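PDB 2XPZ: leukotriene A-4 hydrolase from Saccharomyces cerevisiae, which removes N-terminal residues from di- and tripeptides as a zinc aminopeptidase of the M1 family and also has low epoxide hydrolase activity. Local coordinates for residues A[128-133]-A[268-273]; A[144-149]-A[205-210]. All coordinates share one frame; numbering follows the deposited sequence.

Contact 1: residues A[128-133]-A[268-273]; sequences QWLNSK and VDSYPY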
ATOM      1  N   GLN A 128       8.835  -6.713  11.552  1.00 32.37           N
ATOM      2  CA  GLN A 128      10.055  -6.677  10.751  1.00 29.41           C
ATOM      3  C   GLN A 128      11.175  -6.066  11.570  1.00 25.02           C
ATOM      4  O   GLN A 128      11.071  -4.931  12.021  1.00 22.37           O
ATOM      5  CB  GLN A 128       9.859  -5.832   9.490  1.00 30.08           C
ATOM      6  CG  GLN A 128       8.757  -6.287   8.587  1.00 25.74           C
ATOM      7  CD  GLN A 128       8.924  -7.722   8.212  1.00 34.02           C
ATOM      8  OE1 GLN A 128      10.041  -8.242   8.185  1.00 40.04           O
ATOM      9  NE2 GLN A 128       7.816  -8.387   7.926  1.00 38.42           N
ATOM     10  N   TRP A 129      12.252  -6.815  11.764  1.00 29.84           N
ATOM     11  CA  TRP A 129      13.348  -6.314  12.571  1.00 27.64           C
ATOM     12  C   TRP A 129      14.526  -5.978  11.682  1.00 29.74           C
ATOM     13  O   TRP A 129      14.884  -6.726  10.773  1.00 26.59           O
ATOM     14  CB  TRP A 129      13.748  -7.315  13.656  1.00 26.75           C
ATOM     15  CG  TRP A 129      12.636  -7.605  14.604  1.00 23.03           C
ATOM     16  CD1 TRP A 129      11.643  -8.520  14.439  1.00 26.75           C
ATOM     17  CD2 TRP A 129      12.394  -6.969  15.865  1.00 22.60           C
ATOM     18  NE1 TRP A 129      10.793  -8.492  15.515  1.00 23.69           N
ATOM     19  CE2 TRP A 129      11.232  -7.550  16.405  1.00 18.17           C
ATOM     20  CE3 TRP A 129      13.047  -5.969  16.588  1.00 26.92           C
ATOM     21  CZ2 TRP A 129      10.710  -7.161  17.639  1.00 15.87           C
ATOM     22  CZ3 TRP A 129      12.522  -5.588  17.816  1.00 24.69           C
ATOM     23  CH2 TRP A 129      11.370  -6.182  18.326  1.00 18.46           C
ATOM     24  N   LEU A 130      15.110  -4.821  11.945  1.00 31.82           N
ATOM     25  CA  LEU A 130      16.316  -4.393  11.263  1.00 27.18           C
ATOM     26  C   LEU A 130      17.376  -4.174  12.320  1.00 25.44           C
ATOM     27  O   LEU A 130      17.099  -3.573  13.347  1.00 23.92           O
ATOM     28  CB  LEU A 130      16.031  -3.108  10.473  1.00 27.74           C
ATOM     29  CG  LEU A 130      14.898  -3.312   9.455  1.00 30.92           C
ATOM     30  CD1 LEU A 130      14.606  -2.039   8.719  1.00 32.91           C
ATOM     31  CD2 LEU A 130      15.268  -4.428   8.490  1.00 32.01           C
ATOM     32  N   ASN A 131      18.577  -4.692  12.095  1.00 28.22           N
ATOM     33  CA  ASN A 131      19.673  -4.431  13.027  1.00 36.29           C
ATOM     34  C   ASN A 131      20.288  -3.046  12.769  1.00 37.31           C
ATOM     35  O   ASN A 131      19.714  -2.225  12.054  1.00 34.40           O
ATOM     36  CB  ASN A 131      20.718  -5.551  12.994  1.00 35.66           C
ATOM     37  CG  ASN A 131      21.346  -5.707  11.641  1.00 32.45           C
ATOM     38  OD1 ASN A 131      21.617  -4.718  10.982  1.00 25.10           O
ATOM     39  ND2 ASN A 131      21.546  -6.953  11.195  1.00 36.64           N
ATOM     40  N   SER A 132      21.446  -2.780  13.347  1.00 42.87           N
ATOM     41  CA  SER A 132      22.035  -1.444  13.316  1.00 44.26           C
ATOM     42  C   SER A 132      22.826  -1.160  12.015  1.00 44.47           C
ATOM     43  O   SER A 132      23.157  -0.004  11.700  1.00 44.60           O
ATOM     44  CB  SER A 132      22.949  -1.302  14.529  1.00 48.77           C
ATOM     45  OG  SER A 132      23.470  -0.007  14.629  1.00 57.43           O
ATOM     46  N   LYS A 133      23.127  -2.222  11.271  1.00 43.01           N
ATOM     47  CA  LYS A 133      23.778  -2.138   9.968  1.00 37.44           C
ATOM     48  C   LYS A 133      22.745  -1.777   8.898  1.00 35.24           C
ATOM     49  O   LYS A 133      23.095  -1.346   7.793  1.00 38.47           O
ATOM     50  CB  LYS A 133      24.401  -3.500   9.644  1.00 44.74           C
ATOM     51  CG  LYS A 133      25.927  -3.544   9.616  1.00 48.71           C
ATOM     52  CD  LYS A 133      26.442  -4.855   9.022  1.00 48.71           C
ATOM     53  CE  LYS A 133      25.874  -6.075   9.744  1.00 46.45           C
ATOM     54  NZ  LYS A 133      26.223  -7.360   9.065  1.00 43.23           N
ATOM     55  N   VAL A 268      12.855   3.376   7.827  1.00 29.40           N
ATOM     56  CA  VAL A 268      14.284   3.325   7.626  1.00 21.65           C
ATOM     57  C   VAL A 268      14.556   3.024   6.172  1.00 19.74           C
ATOM     58  O   VAL A 268      13.673   2.564   5.460  1.00 18.53           O
ATOM     59  CB  VAL A 268      14.987   2.300   8.512  1.00 14.72           C
ATOM     60  CG1 VAL A 268      15.149   2.885   9.884  1.00 15.25           C
ATOM     61  CG2 VAL A 268      14.216   1.007   8.569  1.00 10.88           C
ATOM     62  N   ASP A 269      15.791   3.275   5.745  1.00 21.56           N
ATOM     63  CA  ASP A 269      16.196   3.120   4.341  1.00 30.61           C
ATOM     64  C   ASP A 269      16.082   1.670   3.807  1.00 35.72           C
ATOM     65  O   ASP A 269      16.109   1.432   2.593  1.00 37.11           O
ATOM     66  CB  ASP A 269      17.645   3.579   4.124  1.00 38.10           C
ATOM     67  CG  ASP A 269      17.837   5.085   4.292  1.00 47.66           C
ATOM     68  OD1 ASP A 269      17.535   5.859   3.336  1.00 52.85           O
ATOM     69  OD2 ASP A 269      18.300   5.480   5.399  1.00 51.94           O
ATOM     70  N   SER A 270      15.971   0.720   4.720  1.00 36.31           N
ATOM     71  CA  SER A 270      16.129  -0.705   4.493  1.00 29.72           C
ATOM     72  C   SER A 270      14.736  -1.304   4.392  1.00 25.81           C
ATOM     73  O   SER A 270      14.552  -2.506   4.125  1.00 36.37           O
ATOM     74  CB  SER A 270      16.842  -1.188   5.742  1.00 28.74           C
ATOM     75  OG  SER A 270      16.762  -2.549   5.968  1.00 41.44           O
ATOM     76  N   TYR A 271      13.769  -0.423   4.628  1.00 17.41           N
ATOM     77  CA  TYR A 271      12.342  -0.653   4.466  1.00 22.41           C
ATOM     78  C   TYR A 271      12.050  -1.082   3.053  1.00 23.89           C
ATOM     79  O   TYR A 271      12.316  -0.349   2.111  1.00 24.09           O
ATOM     80  CB  TYR A 271      11.599   0.641   4.813  1.00 24.30           C
ATOM     81  CG  TYR A 271      10.075   0.554   4.776  1.00 27.94           C
ATOM     82  CD1 TYR A 271       9.367  -0.046   5.807  1.00 31.90           C
ATOM     83  CD2 TYR A 271       9.341   1.075   3.704  1.00 27.73           C
ATOM     84  CE1 TYR A 271       7.966  -0.129   5.773  1.00 36.34           C
ATOM     85  CE2 TYR A 271       7.943   0.996   3.664  1.00 24.41           C
ATOM     86  CZ  TYR A 271       7.256   0.394   4.700  1.00 32.26           C
ATOM     87  OH  TYR A 271       5.869   0.320   4.668  1.00 39.59           O
ATOM     88  N   PRO A 272      11.558  -2.305   2.889  1.00 23.82           N
ATOM     89  CA  PRO A 272      11.565  -2.828   1.528  1.00 27.68           C
ATOM     90  C   PRO A 272      10.233  -2.618   0.838  1.00 29.37           C
ATOM     91  O   PRO A 272      10.117  -2.846  -0.369  1.00 30.63           O
ATOM     92  CB  PRO A 272      11.804  -4.320   1.738  1.00 25.76           C
ATOM     93  CG  PRO A 272      11.490  -4.581   3.208  1.00 28.25           C
ATOM     94  CD  PRO A 272      11.056  -3.291   3.849  1.00 23.24           C
ATOM     95  N   TYR A 273       9.245  -2.170   1.600  1.00 26.25           N
ATOM     96  CA  TYR A 273       7.874  -2.093   1.114  1.00 29.06           C
ATOM     97  C   TYR A 273       7.589  -0.757   0.445  1.00 31.64           C
ATOM     98  O   TYR A 273       8.505   0.017   0.179  1.00 44.77           O
ATOM     99  CB  TYR A 273       6.901  -2.344   2.268  1.00 47.45           C
ATOM    100  CG  TYR A 273       7.169  -3.642   2.996  1.00 57.53           C
ATOM    101  CD1 TYR A 273       6.801  -4.857   2.437  1.00 62.60           C
ATOM    102  CD2 TYR A 273       7.798  -3.652   4.234  1.00 62.81           C
ATOM    103  CE1 TYR A 273       7.045  -6.045   3.087  1.00 68.22           C
ATOM    104  CE2 TYR A 273       8.050  -4.837   4.895  1.00 69.33           C
ATOM    105  CZ  TYR A 273       7.669  -6.033   4.316  1.00 73.03           C
ATOM    106  OH  TYR A 273       7.910  -7.223   4.963  1.00 76.18           O
TER
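Gln128 and Tyr273 cross at about a right angle, with the amide plane turned 60° from the phenol ring. Gln128 CG, set anti to the carbonyl carbon (chi1 -58°), comes to the ring edge, near its plane and 4.0 Å from Tyr273 CE2; the bend at chi2 then turns the amide toward Tyr273 OH. Gln128 NE2 comes within 3.2 Å of Tyr273 OH, but the angle is poor and no hydrogen bond forms; the amide is held instead through OE1, which is hydrogen-bonded to His619. With an alanine here, His619 would probably lose that partner and the edge of the Tyr273 ring its neighbour. Further along strand 127-130, Leu130 points its methyls at the type I turn Val268-Tyr271. Ser270 OG (chi1 162°, anti to the backbone N) faces the fork of these methyls, 3.5 Å from each of Leu130 CD1 and CD2. Tyr273 belongs to the substrate-binding site, and Pro272 CG lies 3.8 Å above one face of its ring, offset toward the rim. With no hydrogen bond between the segments, strand and catalytic-domain loop are joined by packing: Leu130 against apolar Val268 and polar Ser270 OG, amide against phenol at Gln128 and Tyr273.

Contact 2: residues A[144-149]-A[205-210]; sequences SQLEAI and YLIGIA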
ATOM      1  N   SER A 144       5.783  -2.889  12.225  1.00 19.53           N
ATOM      2  CA  SER A 144       4.854  -3.964  11.891  1.00 19.43           C
ATOM      3  C   SER A 144       4.248  -3.784  10.495  1.00 32.29           C
ATOM      4  O   SER A 144       4.000  -2.659  10.047  1.00 34.05           O
ATOM      5  CB  SER A 144       3.739  -4.060  12.939  1.00 17.51           C
ATOM      6  OG  SER A 144       2.839  -2.971  12.811  1.00 17.40           O
ATOM      7  N   GLN A 145       4.015  -4.907   9.823  1.00 35.94           N
ATOM      8  CA  GLN A 145       3.244  -4.953   8.585  1.00 27.73           C
ATOM      9  C   GLN A 145       2.139  -6.010   8.740  1.00 28.28           C
ATOM     10  O   GLN A 145       2.379  -7.210   8.581  1.00 27.98           O
ATOM     11  CB  GLN A 145       4.161  -5.324   7.410  1.00 26.66           C
ATOM     12  CG  GLN A 145       3.439  -5.659   6.126  1.00 40.93           C
ATOM     13  CD  GLN A 145       2.827  -4.448   5.495  1.00 57.20           C
ATOM     14  OE1 GLN A 145       1.620  -4.234   5.592  1.00 57.24           O
ATOM     15  NE2 GLN A 145       3.659  -3.623   4.865  1.00 66.06           N
ATOM     16  N   LEU A 146       0.918  -5.577   9.000  1.00 30.54           N
ATOM     17  CA  LEU A 146      -0.078  -6.512   9.486  1.00 24.55           C
ATOM     18  C   LEU A 146      -1.029  -7.045   8.407  1.00 26.33           C
ATOM     19  O   LEU A 146      -1.536  -8.173   8.513  1.00 36.13           O
ATOM     20  CB  LEU A 146      -0.873  -5.889  10.644  1.00 17.13           C
ATOM     21  CG  LEU A 146      -0.401  -6.255  12.054  1.00 16.29           C
ATOM     22  CD1 LEU A 146       1.123  -6.251  12.167  1.00 22.69           C
ATOM     23  CD2 LEU A 146      -1.019  -5.347  13.096  1.00  8.79           C
ATOM     24  N   GLU A 147      -1.297  -6.240   7.387  1.00 21.31           N
ATOM     25  CA  GLU A 147      -2.150  -6.675   6.279  1.00 23.39           C
ATOM     26  C   GLU A 147      -1.540  -7.882   5.562  1.00 30.06           C
ATOM     27  O   GLU A 147      -0.338  -7.890   5.281  1.00 40.90           O
ATOM     28  CB  GLU A 147      -2.327  -5.506   5.307  1.00 27.54           C
ATOM     29  CG  GLU A 147      -3.506  -5.640   4.352  1.00 24.12           C
ATOM     30  CD  GLU A 147      -3.790  -4.381   3.559  1.00 27.26           C
ATOM     31  OE1 GLU A 147      -2.854  -3.722   3.089  1.00 34.44           O
ATOM     32  OE2 GLU A 147      -4.974  -4.040   3.411  1.00 29.80           O
ATOM     33  N   ALA A 148      -2.350  -8.902   5.265  1.00 24.35           N
ATOM     34  CA  ALA A 148      -3.793  -8.885   5.513  1.00 20.43           C
ATOM     35  C   ALA A 148      -4.243  -9.607   6.785  1.00 16.10           C
ATOM     36  O   ALA A 148      -5.146  -9.140   7.455  1.00 23.20           O
ATOM     37  CB  ALA A 148      -4.541  -9.443   4.306  1.00 19.23           C
ATOM     38  N   ILE A 149      -3.635 -10.750   7.093  1.00 14.13           N
ATOM     39  CA  ILE A 149      -3.970 -11.509   8.291  1.00 15.82           C
ATOM     40  C   ILE A 149      -2.739 -11.775   9.147  1.00 22.73           C
ATOM     41  O   ILE A 149      -2.545 -12.878   9.646  1.00 21.76           O
ATOM     42  CB  ILE A 149      -4.613 -12.866   7.960  1.00  9.34           C
ATOM     43  CG1 ILE A 149      -3.645 -13.736   7.158  1.00 15.14           C
ATOM     44  CG2 ILE A 149      -5.916 -12.675   7.230  1.00 13.57           C
ATOM     45  CD1 ILE A 149      -4.044 -15.184   7.101  1.00 21.31           C
ATOM     46  N   TYR A 205      -5.705  -5.224  11.324  1.00  9.43           N
ATOM     47  CA  TYR A 205      -4.690  -5.144  10.272  1.00 13.93           C
ATOM     48  C   TYR A 205      -4.203  -3.706  10.104  1.00 18.70           C
ATOM     49  O   TYR A 205      -3.154  -3.471   9.502  1.00 25.56           O
ATOM     50  CB  TYR A 205      -5.180  -5.722   8.924  1.00 15.28           C
ATOM     51  CG  TYR A 205      -6.024  -4.776   8.088  1.00 18.81           C
ATOM     52  CD1 TYR A 205      -5.440  -3.839   7.240  1.00 14.29           C
ATOM     53  CD2 TYR A 205      -7.406  -4.821   8.148  1.00 19.33           C
ATOM     54  CE1 TYR A 205      -6.222  -2.980   6.490  1.00  6.91           C
ATOM     55  CE2 TYR A 205      -8.181  -3.971   7.397  1.00  7.34           C
ATOM     56  CZ  TYR A 205      -7.589  -3.068   6.580  1.00  7.55           C
ATOM     57  OH  TYR A 205      -8.393  -2.238   5.874  1.00 16.02           O
ATOM     58  N   LEU A 206      -4.959  -2.743  10.636  1.00 14.25           N
ATOM     59  CA  LEU A 206      -4.546  -1.345  10.560  1.00 12.45           C
ATOM     60  C   LEU A 206      -3.683  -0.954  11.745  1.00 13.51           C
ATOM     61  O   LEU A 206      -3.082   0.108  11.745  1.00 22.90           O
ATOM     62  CB  LEU A 206      -5.749  -0.409  10.459  1.00 15.95           C
ATOM     63  CG  LEU A 206      -6.437  -0.317   9.101  1.00  7.42           C
ATOM     64  CD1 LEU A 206      -7.515   0.732   9.167  1.00  8.41           C
ATOM     65  CD2 LEU A 206      -5.418   0.015   8.022  1.00 11.83           C
ATOM     66  N   ILE A 207      -3.645  -1.806  12.763  1.00 14.26           N
ATOM     67  CA  ILE A 207      -2.760  -1.605  13.903  1.00 10.58           C
ATOM     68  C   ILE A 207      -1.330  -1.518  13.397  1.00  8.71           C
ATOM     69  O   ILE A 207      -0.856  -2.375  12.664  1.00 14.35           O
ATOM     70  CB  ILE A 207      -2.914  -2.734  14.964  1.00 13.11           C
ATOM     71  CG1 ILE A 207      -4.191  -2.534  15.759  1.00  8.04           C
ATOM     72  CG2 ILE A 207      -1.759  -2.731  15.949  1.00 14.20           C
ATOM     73  CD1 ILE A 207      -4.098  -1.372  16.692  1.00 13.59           C
ATOM     74  N   GLY A 208      -0.641  -0.456  13.763  1.00 17.71           N
ATOM     75  CA  GLY A 208       0.704  -0.278  13.272  1.00  9.30           C
ATOM     76  C   GLY A 208       1.576   0.215  14.388  1.00  8.91           C
ATOM     77  O   GLY A 208       1.207   1.127  15.110  1.00 19.65           O
ATOM     78  N   ILE A 209       2.734  -0.405  14.535  1.00 18.72           N
ATOM     79  CA  ILE A 209       3.703   0.005  15.531  1.00 17.27           C
ATOM     80  C   ILE A 209       5.066   0.167  14.849  1.00 21.04           C
ATOM     81  O   ILE A 209       5.414  -0.586  13.949  1.00 21.28           O
ATOM     82  CB  ILE A 209       3.769  -1.023  16.698  1.00 20.31           C
ATOM     83  CG1 ILE A 209       2.355  -1.491  17.074  1.00 22.74           C
ATOM     84  CG2 ILE A 209       4.498  -0.429  17.908  1.00 18.18           C
ATOM     85  CD1 ILE A 209       2.295  -2.659  18.025  1.00 20.33           C
ATOM     86  N   ALA A 210       5.816   1.185  15.252  1.00 21.39           N
ATOM     87  CA  ALA A 210       7.206   1.317  14.844  1.00 17.94           C
ATOM     88  C   ALA A 210       7.999   1.870  16.014  1.00 21.39           C
ATOM     89  O   ALA A 210       7.538   2.752  16.730  1.00 20.72           O
ATOM     90  CB  ALA A 210       7.349   2.221  13.612  1.00 13.01           C
TER
HETATM   91  O   HOH W   1       1.107  -2.518  10.877  1.00 27.53           O
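The end of an antiparallel strand pair, 141-144 beside 209-211, runs here into a substrate-binding loop of the M1 aminopeptidase, Gln145 to Glu147. The two segments run antiparallel. Ser144 N donates to Ile209 O at 2.9 Å. The return bond is not backbone to backbone: Ile209 N donates to Ser144 OG at 3.1 Å, nearly straight at 164°. A chi1 of 72° sets this OG between the backbone N and the carbonyl carbon of its own residue, turned to the facing strand. Beyond the pair, Leu146 and Ile207 lie side by side, pointing the same way, with Leu146 CD2 3.7 Å from Ile207 CB. Glu147, whose side chain is about 6 Å from the zinc ion, runs extended alongside Tyr205, its carboxylate plane only 9° from that of the ring and its OE2 3.5 Å from Tyr205 CE1. Tyr205 OH is hydrogen-bonded to Asn323, next in sequence to the zinc ligand Glu324, and Trp317 meets the ring edge-to-face. A water bridges the two segments, 2.6 Å from Ser144 OG and donating to Ile207 O at 2.7 Å.

Overall arrangement
Both contacts reach the four-stranded antiparallel sheet ordered 127-130, 141-144, 209-211, 177-179: contact 1 uses its outermost strand 127-130, contact 2 the two central ones. Along the chain, 144-149 and 205-210 both fall between 128-133 and 268-273, so the wider closure encloses the narrower. The centres lie about 16 Å apart, yet the two touch where Tyr273 CG packs 4.0 Å from Gln145 NE2, each residue belonging to a substrate-binding stretch. Contact 1 ties the sheet to the loop between strands 264-266 and 282-284 in the catalytic domain, and contact 2 carries it toward the zinc. The substrate site is therefore assembled from both domains.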